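Local coordinates for protein NAD-dependent formate dehydrogenase gamma subunit (Cupriavidus necator, PDB 6VW7) that probably carries electrons through the [2Fe-2S] cluster of its thioredoxin-like domain as the gamma subunit of a cytosolic NAD-dependent formate dehydrogenase, at residues 127-132 with 137-142. Residues are numbered along the deposited sequence; the frame is centred on the assembly and turned at random.
With FES (Fe2/s2 (inorganic) cluster), chain E.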
loop_
_atom_site.group_PDB
_atom_site.type_symbol
_atom_site.label_atom_id
_atom_site.label_comp_id
_atom_site.label_asym_id
_atom_site.label_seq_id
_atom_site.Cartn_x
_atom_site.Cartn_y
_atom_site.Cartn_z
ATOM N N TYR A 127 2.898 10.225 -4.597
ATOM C CA TYR A 127 1.836 10.352 -3.599
ATOM C C TYR A 127 1.730 9.036 -2.831
ATOM O O TYR A 127 0.923 8.158 -3.148
ATOM C CB TYR A 127 0.518 10.787 -4.287
ATOM C CG TYR A 127 0.733 12.156 -4.912
ATOM C CD1 TYR A 127 0.713 13.306 -4.129
ATOM C CD2 TYR A 127 1.053 12.288 -6.259
ATOM C CE1 TYR A 127 0.970 14.560 -4.683
ATOM C CE2 TYR A 127 1.295 13.537 -6.825
ATOM C CZ TYR A 127 1.259 14.660 -6.037
ATOM O OH TYR A 127 1.513 15.891 -6.611
ATOM N N CYS A 128 2.596 8.914 -1.818
ATOM C CA CYS A 128 2.760 7.779 -0.907
ATOM C C CYS A 128 3.569 6.638 -1.525
ATOM O O CYS A 128 3.244 6.113 -2.597
ATOM C CB CYS A 128 1.406 7.261 -0.412
ATOM S SG CYS A 128 1.566 6.060 0.902
ATOM N N LEU A 129 4.633 6.248 -0.832
ATOM C CA LEU A 129 5.438 5.090 -1.196
ATOM C C LEU A 129 5.179 3.899 -0.286
ATOM O O LEU A 129 5.944 2.926 -0.319
ATOM C CB LEU A 129 6.920 5.456 -1.166
ATOM C CG LEU A 129 7.314 6.490 -2.225
ATOM C CD1 LEU A 129 8.646 7.187 -1.882
ATOM C CD2 LEU A 129 7.390 5.800 -3.584
ATOM N N GLY A 130 4.119 3.952 0.530
ATOM C CA GLY A 130 3.915 2.918 1.521
ATOM C C GLY A 130 4.998 2.889 2.578
ATOM O O GLY A 130 5.192 1.867 3.231
ATOM N N GLN A 131 5.698 4.008 2.770
ATOM C CA GLN A 131 6.726 4.173 3.788
ATOM C C GLN A 131 6.273 5.156 4.866
ATOM O O GLN A 131 7.092 5.881 5.437
ATOM C CB GLN A 131 8.024 4.663 3.148
ATOM C CG GLN A 131 8.501 3.826 1.918
ATOM C CD GLN A 131 8.560 2.359 2.217
ATOM O OE1 GLN A 131 9.070 1.951 3.257
ATOM N NE2 GLN A 131 8.012 1.543 1.311
ATOM N N CYS A 132 4.964 5.187 5.124
ATOM C CA CYS A 132 4.309 6.301 5.810
ATOM C C CYS A 132 4.710 6.447 7.276
ATOM O O CYS A 132 4.430 7.494 7.878
ATOM C CB CYS A 132 2.800 6.137 5.726
ATOM S SG CYS A 132 2.224 5.576 4.112
ATOM N N ALA A 137 9.704 10.387 2.818
ATOM C CA ALA A 137 10.179 9.280 2.011
ATOM C C ALA A 137 10.613 9.778 0.638
ATOM O O ALA A 137 10.021 10.712 0.085
ATOM C CB ALA A 137 9.093 8.212 1.873
ATOM N N VAL A 138 11.666 9.158 0.107
ATOM C CA VAL A 138 12.193 9.444 -1.223
ATOM C C VAL A 138 12.544 8.118 -1.883
ATOM O O VAL A 138 13.045 7.203 -1.224
ATOM C CB VAL A 138 13.426 10.375 -1.161
ATOM C CG1 VAL A 138 14.107 10.481 -2.528
ATOM C CG2 VAL A 138 13.020 11.766 -0.674
ATOM N N MET A 139 12.262 8.008 -3.178
ATOM C CA MET A 139 12.688 6.867 -3.977
ATOM C C MET A 139 13.554 7.349 -5.134
ATOM O O MET A 139 13.184 8.295 -5.837
ATOM C CB MET A 139 11.485 6.087 -4.524
ATOM C CG MET A 139 11.881 4.768 -5.251
ATOM S SD MET A 139 10.409 3.766 -5.593
ATOM C CE MET A 139 10.638 2.407 -4.473
ATOM N N VAL A 140 14.696 6.697 -5.335
ATOM C CA VAL A 140 15.572 6.970 -6.470
ATOM C C VAL A 140 15.695 5.676 -7.259
ATOM O O VAL A 140 16.280 4.696 -6.776
ATOM C CB VAL A 140 16.948 7.494 -6.045
ATOM C CG1 VAL A 140 17.739 7.895 -7.281
ATOM C CG2 VAL A 140 16.794 8.671 -5.091
ATOM N N GLY A 141 15.137 5.671 -8.463
ATOM C CA GLY A 141 14.998 4.452 -9.219
ATOM C C GLY A 141 14.037 3.559 -8.470
ATOM O O GLY A 141 12.833 3.824 -8.427
ATOM N N GLU A 142 14.563 2.508 -7.851
ATOM C CA GLU A 142 13.781 1.677 -6.949
ATOM C C GLU A 142 14.401 1.607 -5.560
ATOM O O GLU A 142 14.019 0.745 -4.760
ATOM C CB GLU A 142 13.582 0.282 -7.565
ATOM C CG GLU A 142 12.805 0.370 -8.896
ATOM C CD GLU A 142 12.558 -0.966 -9.604
ATOM O OE1 GLU A 142 13.164 -1.995 -9.228
ATOM O OE2 GLU A 142 11.708 -0.977 -10.528
HETATM FE FE1 FES E . 4.722 9.431 2.127
HETATM FE FE2 FES E . 3.114 7.312 2.570
HETATM S S1 FES E . 5.298 7.282 2.097
HETATM S S2 FES E . 2.646 9.501 2.796
#
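In the cluster-binding loop of this thioredoxin-like [2Fe-2S] ferredoxin domain, L129 packs on A137 and M139 and Q131 on A137, at the start of strand 138-140. One methyl of L129, CD1, does most of the touching: it lies 3.9 Å from A137 CB and 4.0 Å from M139 CB, over the backbone between V138 and M139. A chi1 of -66° sets CG opposite the carbonyl carbon, which lays CD1 against A137 and M139, while L144 of strand 143-145 packs against the same leucine. A137 CB lies among sulfide S1, Q131 CB, L129 CD1 and the side chains of C87 and C92, a crowd that suits a small residue. C128 SG and C132 SG bind iron FE2, at 2.6 and 2.5 Å; C87 and C92 complete the site. Q131 NE2 reaches L129 O at 3.0 Å from above the carbonyl plane and also S13 OG, and OE1 hydrogen-bonds T14 OG1, both of the neighbouring beta subunit. Glycine suits the positive phi (65°) of G130, whose N donates to C128 SG (3.3 Å, 159°). This bond probably stabilises thiolate charge and may raise the reduction potential; L129 N (3.2 Å) and Q131 N (3.4 Å) approach S1, from which A137 CB and Q131 CB probably help to keep water.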